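Local coordinates for protein putative MAR1 (Leishmania donovani, PDB 1X9G) that is of unknown function but belongs to the isochorismatase superfamily and may be a ribonuclease, at residues A[144-147]-A[148-151]; A[37-40]-A[41-45]; A[154-157]-A[158-162]; A[122-125]-A[126-130]. All blocks are in the same frame, centred on the assembly; numbering follows the deposited sequence.

Contact 1 of 4, residues A[144-147]-A[148-151]; sequences SQKK and TDFK
K151 N donates to K147 O at 2.7 Å, and F150 N donates to K146 O at 3.2 Å. These two bonds close the first turn of helix 147-158, with K146 in the N-cap position just ahead of it. Around them the polar side chains turn to other partners. S144 OG is hydrogen-bonded to H118 ND1, while T148 OG1 bonds to L200 O and D149 OD1 to T168 OG1, both on the second subunit. The loop leaving strand 134-143 runs into this turn, and T148 and D149 of the turn reach the second subunit; that strand is the fifth in the order across the six-stranded parallel sheet typical of the isochorismatase fold. The side chains of K146 and D149 leave the backbone in a common direction, flank to flank, and D149 OD2 comes to 3.7 Å from K146 CB. The carboxylate thus meets the first carbons of the lysine, whose bent chain puts K146 NZ 6.6 Å from D149 OD2, too far for a salt bridge, although the opposite charges may still attract. S144 packs against F150 through its CB and its hydroxyl oxygen. S144 CB rests against F150 CB at 3.6 Å, and S144 OG lies in the plane of the ring, at its edge, 3.5 Å from F150 CD2. F150 holds its CG opposite the backbone N (chi1 -172°), which keeps the ring on the serine side of the helix. On the exposed flank, K151 CB packs 3.3 Å from K147 O.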
loop_
_atom_site.group_PDB
_atom_site.type_symbol
_atom_site.label_atom_id
_atom_site.label_comp_id
_atom_site.label_asym_id
_atom_site.label_seq_id
_atom_site.Cartn_x
_atom_site.Cartn_y
_atom_site.Cartn_z
ATOM N N SER A 144 7.609 12.972 12.436
ATOM C CA SER A 144 6.570 13.980 12.602
ATOM C C SER A 144 6.263 14.014 14.096
ATOM O O SER A 144 6.580 13.066 14.810
ATOM C CB SER A 144 5.314 13.595 11.824
ATOM O OG SER A 144 5.498 13.863 10.440
ATOM N N GLN A 145 5.648 15.080 14.597
ATOM C CA GLN A 145 5.176 15.041 15.993
ATOM C C GLN A 145 4.131 13.972 16.267
ATOM O O GLN A 145 4.212 13.296 17.285
ATOM C CB GLN A 145 4.691 16.400 16.449
ATOM C CG GLN A 145 5.807 17.315 16.718
ATOM C CD GLN A 145 5.345 18.721 16.973
ATOM O OE1 GLN A 145 5.757 19.635 16.276
ATOM N NE2 GLN A 145 4.474 18.903 17.975
ATOM N N LYS A 146 3.164 13.815 15.369
ATOM C CA LYS A 146 2.106 12.780 15.516
ATOM C C LYS A 146 2.150 11.689 14.434
ATOM O O LYS A 146 2.318 11.985 13.241
ATOM C CB LYS A 146 0.711 13.432 15.515
ATOM C CG LYS A 146 0.533 14.588 16.501
ATOM C CD LYS A 146 0.220 14.034 17.894
ATOM C CE LYS A 146 0.879 14.793 19.052
ATOM N NZ LYS A 146 0.462 16.198 19.123
ATOM N N LYS A 147 1.960 10.437 14.865
ATOM C CA LYS A 147 1.866 9.236 13.993
ATOM C C LYS A 147 0.974 9.414 12.782
ATOM O O LYS A 147 1.408 9.129 11.658
ATOM C CB LYS A 147 1.354 8.027 14.767
ATOM C CG LYS A 147 2.342 7.475 15.778
ATOM C CD LYS A 147 1.737 6.304 16.642
ATOM C CE LYS A 147 2.885 5.419 17.344
ATOM N NZ LYS A 147 3.418 5.969 18.641
ATOM N N THR A 148 -0.246 9.910 13.012
ATOM C CA THR A 148 -1.284 9.979 11.987
ATOM C C THR A 148 -0.843 10.857 10.825
ATOM O O THR A 148 -1.030 10.513 9.672
ATOM C CB THR A 148 -2.665 10.405 12.591
ATOM O OG1 THR A 148 -3.036 9.496 13.628
ATOM C CG2 THR A 148 -3.793 10.395 11.555
ATOM N N ASP A 149 -0.229 11.979 11.130
ATOM C CA ASP A 149 0.290 12.861 10.106
ATOM C C ASP A 149 1.432 12.188 9.343
ATOM O O ASP A 149 1.499 12.276 8.135
ATOM C CB ASP A 149 0.780 14.182 10.721
ATOM C CG ASP A 149 -0.349 15.014 11.404
ATOM O OD1 ASP A 149 -1.370 15.304 10.781
ATOM O OD2 ASP A 149 -0.170 15.432 12.555
ATOM N N PHE A 150 2.330 11.532 10.063
ATOM C CA PHE A 150 3.509 10.878 9.460
ATOM C C PHE A 150 3.075 9.774 8.540
ATOM O O PHE A 150 3.351 9.815 7.333
ATOM C CB PHE A 150 4.419 10.317 10.559
ATOM C CG PHE A 150 5.711 9.801 10.062
ATOM C CD1 PHE A 150 5.935 8.409 9.946
ATOM C CD2 PHE A 150 6.723 10.671 9.728
ATOM C CE1 PHE A 150 7.126 7.912 9.490
ATOM C CE2 PHE A 150 7.936 10.176 9.276
ATOM C CZ PHE A 150 8.135 8.789 9.144
ATOM N N LYS A 151 2.348 8.814 9.118
ATOM C CA LYS A 151 1.938 7.596 8.443
ATOM C C LYS A 151 1.205 7.877 7.133
ATOM O O LYS A 151 1.410 7.183 6.154
ATOM C CB LYS A 151 1.078 6.728 9.383
ATOM C CG LYS A 151 1.904 5.980 10.464
ATOM C CD LYS A 151 1.159 4.816 11.182
ATOM C CE LYS A 151 0.890 3.607 10.178
ATOM N NZ LYS A 151 -0.150 2.537 10.623
#

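Contact 2 of 4, residues A[37-40]-A[41-45]; sequences ENFA and NCVFV
A40 O receives F44 N at 2.9 Å, the shortest hydrogen bond of this first stretch of helix 39-55. Two more follow the same i to i+4 pattern: C42 N to N38 O at 3.1 Å and V43 N to F39 O, also at 3.1 Å. N38 occupies the N-cap position, yet its side chain makes no capping bond. With chi1 at 81°, its CG stands between the backbone N and the carbonyl carbon, and ND2 is given instead to L142 O; N38 ND2 also lies 4.1 Å from C42 SG, a loose van der Waals approach. The apolar link joins F39 and V43, one turn apart. V43 CG2 meets the phenyl ring obliquely, 3.5 Å from F39 CE2, and also sits 3.3 Å from F39 O, so this one methyl fills the angle between ring and backbone carbonyl. N41 turns its amide to the C-terminal tail, where ND2 bonds to I198 O and the side chain touches P196, P197 and L200. Helix 39-55 connects the parallel strands 21-26 and 60-67 as the crossover of a beta-alpha-beta unit, and the bond from N38 to L142 ties its start to strand 134-143.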
loop_
_atom_site.group_PDB
_atom_site.type_symbol
_atom_site.label_atom_id
_atom_site.label_comp_id
_atom_site.label_asym_id
_atom_site.label_seq_id
_atom_site.Cartn_x
_atom_site.Cartn_y
_atom_site.Cartn_z
ATOM N N GLU A 37 9.375 11.866 18.588
ATOM C CA GLU A 37 9.863 10.678 19.250
ATOM C C GLU A 37 11.195 10.196 18.660
ATOM O O GLU A 37 12.184 10.047 19.390
ATOM C CB GLU A 37 8.774 9.606 19.186
ATOM C CG GLU A 37 9.156 8.260 19.765
ATOM C CD GLU A 37 7.980 7.551 20.421
ATOM O OE1 GLU A 37 7.952 6.309 20.331
ATOM O OE2 GLU A 37 7.093 8.233 21.012
ATOM N N ASN A 38 11.251 9.998 17.349
ATOM C CA ASN A 38 12.504 9.521 16.765
ATOM C C ASN A 38 13.474 10.623 16.290
ATOM O O ASN A 38 14.290 10.398 15.362
ATOM C CB ASN A 38 12.262 8.454 15.660
ATOM C CG ASN A 38 11.901 9.070 14.385
ATOM O OD1 ASN A 38 11.132 10.038 14.402
ATOM N ND2 ASN A 38 12.481 8.585 13.259
ATOM N N PHE A 39 13.423 11.779 16.941
ATOM C CA PHE A 39 14.287 12.898 16.537
ATOM C C PHE A 39 15.744 12.490 16.509
ATOM O O PHE A 39 16.518 12.977 15.691
ATOM C CB PHE A 39 14.145 14.105 17.467
ATOM C CG PHE A 39 14.886 15.331 16.988
ATOM C CD1 PHE A 39 14.298 16.208 16.093
ATOM C CD2 PHE A 39 16.182 15.597 17.423
ATOM C CE1 PHE A 39 14.985 17.358 15.643
ATOM C CE2 PHE A 39 16.878 16.760 16.986
ATOM C CZ PHE A 39 16.278 17.633 16.100
ATOM N N ALA A 40 16.091 11.600 17.427
ATOM C CA ALA A 40 17.449 11.181 17.602
ATOM C C ALA A 40 17.892 10.256 16.488
ATOM O O ALA A 40 19.014 10.396 15.984
ATOM C CB ALA A 40 17.662 10.557 19.014
ATOM N N ASN A 41 17.001 9.365 16.044
ATOM C CA ASN A 41 17.314 8.592 14.842
ATOM C C ASN A 41 17.498 9.463 13.597
ATOM O O ASN A 41 18.352 9.164 12.748
ATOM C CB ASN A 41 16.314 7.485 14.623
ATOM C CG ASN A 41 16.620 6.241 15.440
ATOM O OD1 ASN A 41 17.319 6.294 16.453
ATOM N ND2 ASN A 41 16.082 5.119 15.013
ATOM N N CYS A 42 16.719 10.541 13.485
ATOM C CA CYS A 42 16.933 11.514 12.414
ATOM C C CYS A 42 18.339 12.120 12.461
ATOM O O CYS A 42 18.977 12.322 11.420
ATOM C CB CYS A 42 15.909 12.635 12.485
ATOM S SG CYS A 42 14.254 12.080 12.224
ATOM N N VAL A 43 18.804 12.423 13.679
ATOM C CA VAL A 43 20.145 12.976 13.908
ATOM C C VAL A 43 21.187 11.944 13.480
ATOM O O VAL A 43 22.163 12.269 12.820
ATOM C CB VAL A 43 20.305 13.430 15.411
ATOM C CG1 VAL A 43 21.706 13.817 15.765
ATOM C CG2 VAL A 43 19.361 14.617 15.725
ATOM N N PHE A 44 20.942 10.691 13.846
ATOM C CA PHE A 44 21.851 9.597 13.549
ATOM C C PHE A 44 22.076 9.438 12.054
ATOM O O PHE A 44 23.208 9.167 11.615
ATOM C CB PHE A 44 21.317 8.284 14.141
ATOM C CG PHE A 44 22.103 7.081 13.727
ATOM C CD1 PHE A 44 23.290 6.735 14.402
ATOM C CD2 PHE A 44 21.704 6.317 12.634
ATOM C CE1 PHE A 44 24.065 5.600 13.993
ATOM C CE2 PHE A 44 22.469 5.193 12.218
ATOM C CZ PHE A 44 23.637 4.837 12.914
ATOM N N VAL A 45 20.989 9.590 11.297
ATOM C CA VAL A 45 20.959 9.397 9.855
ATOM C C VAL A 45 21.634 10.596 9.220
ATOM O O VAL A 45 22.366 10.452 8.242
ATOM C CB VAL A 45 19.475 9.199 9.315
ATOM C CG1 VAL A 45 19.380 9.350 7.816
ATOM C CG2 VAL A 45 18.929 7.857 9.719
#

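Contact 3 of 4, residues A[154-157]-A[158-162]; sequences IKLM and SSWGP
M157 and W160 pack on each other where helix 147-158 gives way to the loop leading to strand 164-167. M157 CA stands over one face of the indole, 4.2 Å from the centroid of the W160 five-membered ring, a CH-pi contact. Farther along, M157 CG touches CZ3 of W160 at 3.6 Å, and the sulfur makes an oblique Met-aromatic contact, M157 SD lying 5.4 Å from the centroid of the W160 six-membered ring. The same indole face also lies beneath L156 O, while L156 CD1 reaches W160 CZ2 at 3.5 Å. The backbone changes pattern here: S158 N still bonds to I154 O at 3.0 Å, an i to i+4 helical bond, but S159 N keeps just a weak bond to K155 O and bonds to L156 O as well, and W160 N bonds to M157 O (3.0 Å), both i to i+3. S159 OG stands between its backbone N and carbonyl carbon (chi1 74°), which turns it back to L156 O at a short 2.5 Å, on a lone pair. S158 adds a weak bond from OG to I154 O, at 3.4 Å. M157 and W160 press on L122 and V125 of helix 117-130, and R11 of the second subunit makes a cation-pi contact with W160.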
loop_
_atom_site.group_PDB
_atom_site.type_symbol
_atom_site.label_atom_id
_atom_site.label_comp_id
_atom_site.label_asym_id
_atom_site.label_seq_id
_atom_site.Cartn_x
_atom_site.Cartn_y
_atom_site.Cartn_z
ATOM N N ILE A 154 3.744 9.492 4.489
ATOM C CA ILE A 154 4.545 8.300 3.994
ATOM C C ILE A 154 3.852 7.446 2.928
ATOM O O ILE A 154 4.476 7.183 1.899
ATOM C CB ILE A 154 5.004 7.362 5.139
ATOM C CG1 ILE A 154 5.970 8.070 6.044
ATOM C CG2 ILE A 154 5.715 6.137 4.573
ATOM C CD1 ILE A 154 7.108 8.589 5.287
ATOM N N LYS A 155 2.592 7.048 3.166
ATOM C CA LYS A 155 1.797 6.384 2.123
ATOM C C LYS A 155 1.592 7.237 0.896
ATOM O O LYS A 155 1.723 6.759 -0.185
ATOM C CB LYS A 155 0.361 5.959 2.532
ATOM C CG LYS A 155 0.094 5.417 3.883
ATOM C CD LYS A 155 0.609 4.001 4.085
ATOM C CE LYS A 155 -0.396 3.208 4.994
ATOM N NZ LYS A 155 0.005 1.771 5.079
ATOM N N LEU A 156 1.227 8.493 1.032
ATOM C CA LEU A 156 1.083 9.315 -0.166
ATOM C C LEU A 156 2.375 9.178 -1.008
ATOM O O LEU A 156 2.338 8.877 -2.194
ATOM C CB LEU A 156 0.957 10.793 0.217
ATOM C CG LEU A 156 -0.064 11.606 -0.558
ATOM C CD1 LEU A 156 0.334 13.097 -0.605
ATOM C CD2 LEU A 156 -0.443 11.011 -1.957
ATOM N N MET A 157 3.496 9.479 -0.384
ATOM C CA MET A 157 4.766 9.512 -1.104
ATOM C C MET A 157 5.165 8.149 -1.732
ATOM O O MET A 157 5.743 8.148 -2.796
ATOM C CB MET A 157 5.912 10.016 -0.210
ATOM C CG MET A 157 5.798 11.500 0.172
ATOM S SD MET A 157 7.220 12.194 1.075
ATOM C CE MET A 157 6.971 11.591 2.755
ATOM N N SER A 158 4.871 7.023 -1.071
ATOM C CA SER A 158 5.043 5.671 -1.629
ATOM C C SER A 158 4.292 5.442 -2.962
ATOM O O SER A 158 4.582 4.509 -3.707
ATOM C CB SER A 158 4.507 4.641 -0.615
ATOM O OG SER A 158 5.491 4.353 0.375
ATOM N N SER A 159 3.265 6.241 -3.211
ATOM C CA SER A 159 2.516 6.132 -4.443
ATOM C C SER A 159 3.056 7.047 -5.516
ATOM O O SER A 159 2.441 7.158 -6.543
ATOM C CB SER A 159 1.050 6.460 -4.187
ATOM O OG SER A 159 0.916 7.871 -3.996
ATOM N N TRP A 160 4.181 7.708 -5.268
ATOM C CA TRP A 160 4.804 8.690 -6.200
ATOM C C TRP A 160 5.972 8.100 -7.025
ATOM O O TRP A 160 6.882 8.854 -7.443
ATOM C CB TRP A 160 5.333 9.949 -5.436
ATOM C CG TRP A 160 4.243 10.828 -4.897
ATOM C CD1 TRP A 160 2.888 10.705 -5.162
ATOM C CD2 TRP A 160 4.373 11.969 -4.014
ATOM N NE1 TRP A 160 2.205 11.694 -4.514
ATOM C CE2 TRP A 160 3.078 12.491 -3.823
ATOM C CE3 TRP A 160 5.475 12.638 -3.419
ATOM C CZ2 TRP A 160 2.827 13.620 -3.026
ATOM C CZ3 TRP A 160 5.224 13.771 -2.622
ATOM C CH2 TRP A 160 3.897 14.235 -2.425
ATOM N N GLY A 161 5.985 6.777 -7.222
ATOM C CA GLY A 161 7.060 6.138 -7.996
ATOM C C GLY A 161 6.823 6.465 -9.468
ATOM O O GLY A 161 5.746 6.969 -9.798
ATOM N N PRO A 162 7.818 6.188 -10.369
ATOM C CA PRO A 162 9.157 5.569 -10.182
ATOM C C PRO A 162 10.254 6.504 -9.714
ATOM O O PRO A 162 11.333 6.050 -9.353
ATOM C CB PRO A 162 9.515 5.067 -11.576
ATOM C CG PRO A 162 8.705 5.902 -12.529
ATOM C CD PRO A 162 7.534 6.482 -11.795
#

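Contact 4 of 4, residues A[122-125]-A[126-130]; sequences LQTV and ADLLD
Four consecutive i to i+4 hydrogen bonds, from A126 N to L122 O at 3.2 Å through to L129 N to V125 O at 2.9 Å, hold this stretch of helix 117-130 regular. T124 and L128, one turn apart, stand next to each other on one flank of the helix, T124 CG2 meeting L128 CD2 at 3.6 Å. L128 CD2 also lies 3.4 Å from T124 O, close over the carbonyl whose backbone bond L128 N takes up. The L128 side chain is modelled off the common rotamers, and its methyl positions are to be read with caution. In T124 a chi1 of -62° sets OG1 beside the backbone N and CG2 anti to it, on the side of L128; OG1 bonds to C120 O and C95 N. This helix is the crossover between the parallel strands 109-115 and 134-143, a beta-alpha-beta unit, and it is largely buried: V125, L128 and L129 all pack on V135 of the latter strand. On another flank D127 folds back toward the preceding turn, its CG 3.5 Å from Q123 O, but OD1 is hydrogen-bonded to S94 OG. Q123 reaches the second subunit, where NE2 bonds to L174 O. V125 is almost eclipsed (chi1 -11°), strained or uncertainly modelled. One turn on, L129 CG lies 3.5 Å from V125 O. A126 packs on L12 of the second subunit, and R11 of that subunit packs against L129.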
loop_
_atom_site.group_PDB
_atom_site.type_symbol
_atom_site.label_atom_id
_atom_site.label_comp_id
_atom_site.label_asym_id
_atom_site.label_seq_id
_atom_site.Cartn_x
_atom_site.Cartn_y
_atom_site.Cartn_z
ATOM N N LEU A 122 7.392 16.520 2.887
ATOM C CA LEU A 122 6.361 16.293 1.884
ATOM C C LEU A 122 6.389 17.368 0.746
ATOM O O LEU A 122 6.512 17.041 -0.428
ATOM C CB LEU A 122 4.992 16.145 2.592
ATOM C CG LEU A 122 3.775 15.813 1.701
ATOM C CD1 LEU A 122 3.760 14.360 1.208
ATOM C CD2 LEU A 122 2.444 16.126 2.404
ATOM N N GLN A 123 6.318 18.651 1.100
ATOM C CA GLN A 123 6.382 19.737 0.079
ATOM C C GLN A 123 7.685 19.757 -0.680
ATOM O O GLN A 123 7.708 19.953 -1.911
ATOM C CB GLN A 123 6.071 21.118 0.697
ATOM C CG GLN A 123 4.732 21.081 1.442
ATOM C CD GLN A 123 4.177 22.429 1.811
ATOM O OE1 GLN A 123 4.234 23.365 1.021
ATOM N NE2 GLN A 123 3.563 22.522 2.994
ATOM N N THR A 124 8.767 19.515 0.052
ATOM C CA THR A 124 10.114 19.455 -0.545
ATOM C C THR A 124 10.182 18.382 -1.641
ATOM O O THR A 124 10.607 18.680 -2.768
ATOM C CB THR A 124 11.120 19.135 0.540
ATOM O OG1 THR A 124 11.082 20.193 1.502
ATOM C CG2 THR A 124 12.475 18.970 -0.006
ATOM N N VAL A 125 9.716 17.151 -1.337
ATOM C CA VAL A 125 9.766 16.106 -2.354
ATOM C C VAL A 125 8.854 16.335 -3.548
ATOM O O VAL A 125 9.266 16.058 -4.649
ATOM C CB VAL A 125 9.775 14.584 -1.823
ATOM C CG1 VAL A 125 9.997 14.476 -0.354
ATOM C CG2 VAL A 125 8.576 13.818 -2.219
ATOM N N ALA A 126 7.636 16.855 -3.374
ATOM C CA ALA A 126 6.804 17.149 -4.557
ATOM C C ALA A 126 7.517 18.153 -5.491
ATOM O O ALA A 126 7.475 17.991 -6.707
ATOM C CB ALA A 126 5.384 17.614 -4.174
ATOM N N ASP A 127 8.197 19.157 -4.918
ATOM C CA ASP A 127 8.990 20.155 -5.710
ATOM C C ASP A 127 10.195 19.526 -6.442
ATOM O O ASP A 127 10.372 19.717 -7.643
ATOM C CB ASP A 127 9.461 21.344 -4.856
ATOM C CG ASP A 127 8.316 22.288 -4.399
ATOM O OD1 ASP A 127 8.521 22.926 -3.349
ATOM O OD2 ASP A 127 7.245 22.429 -5.058
ATOM N N LEU A 128 11.004 18.767 -5.715
ATOM C CA LEU A 128 12.026 17.937 -6.334
ATOM C C LEU A 128 11.496 17.111 -7.501
ATOM O O LEU A 128 12.120 17.073 -8.564
ATOM C CB LEU A 128 12.637 17.021 -5.294
ATOM C CG LEU A 128 13.885 17.463 -4.510
ATOM C CD1 LEU A 128 14.387 18.892 -4.897
ATOM C CD2 LEU A 128 13.729 17.249 -2.969
ATOM N N LEU A 129 10.331 16.460 -7.328
ATOM C CA LEU A 129 9.808 15.634 -8.404
ATOM C C LEU A 129 9.496 16.466 -9.615
ATOM O O LEU A 129 9.832 16.077 -10.719
ATOM C CB LEU A 129 8.597 14.755 -7.991
ATOM C CG LEU A 129 8.934 13.563 -7.082
ATOM C CD1 LEU A 129 7.690 12.850 -6.581
ATOM C CD2 LEU A 129 9.982 12.586 -7.636
ATOM N N ASP A 130 8.853 17.606 -9.404
ATOM C CA ASP A 130 8.637 18.597 -10.458
ATOM C C ASP A 130 9.904 19.113 -11.151
ATOM O O ASP A 130 9.840 19.530 -12.303
ATOM C CB ASP A 130 7.784 19.740 -9.942
ATOM C CG ASP A 130 6.320 19.368 -9.935
ATOM O OD1 ASP A 130 5.827 18.730 -8.958
ATOM O OD2 ASP A 130 5.662 19.644 -10.967
#

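In the fold
Contacts 1 and 3 are the two ends of helix 147-158. Contacts 1, 3 and 4 all meet the second subunit, contact 1 through side-chain hydrogen bonds, contact 3 through a cation-pi contact and packing. Contact 3 meets contact 4 directly, W160 CZ3 touching V125 CG2 at 3.4 Å and M157 CG touching L122 CD1, so helices 147-158 and 117-130 share one apolar seam. Contact 4 is the most buried of the four; the others are partly buried. Contact 2 stands apart, with its centre about 22 Å from those of contacts 3 and 4, and its segments touch no other subunit. Like contact 1, it opens a helix, and N41 bonds to the C-terminal tail of its own chain.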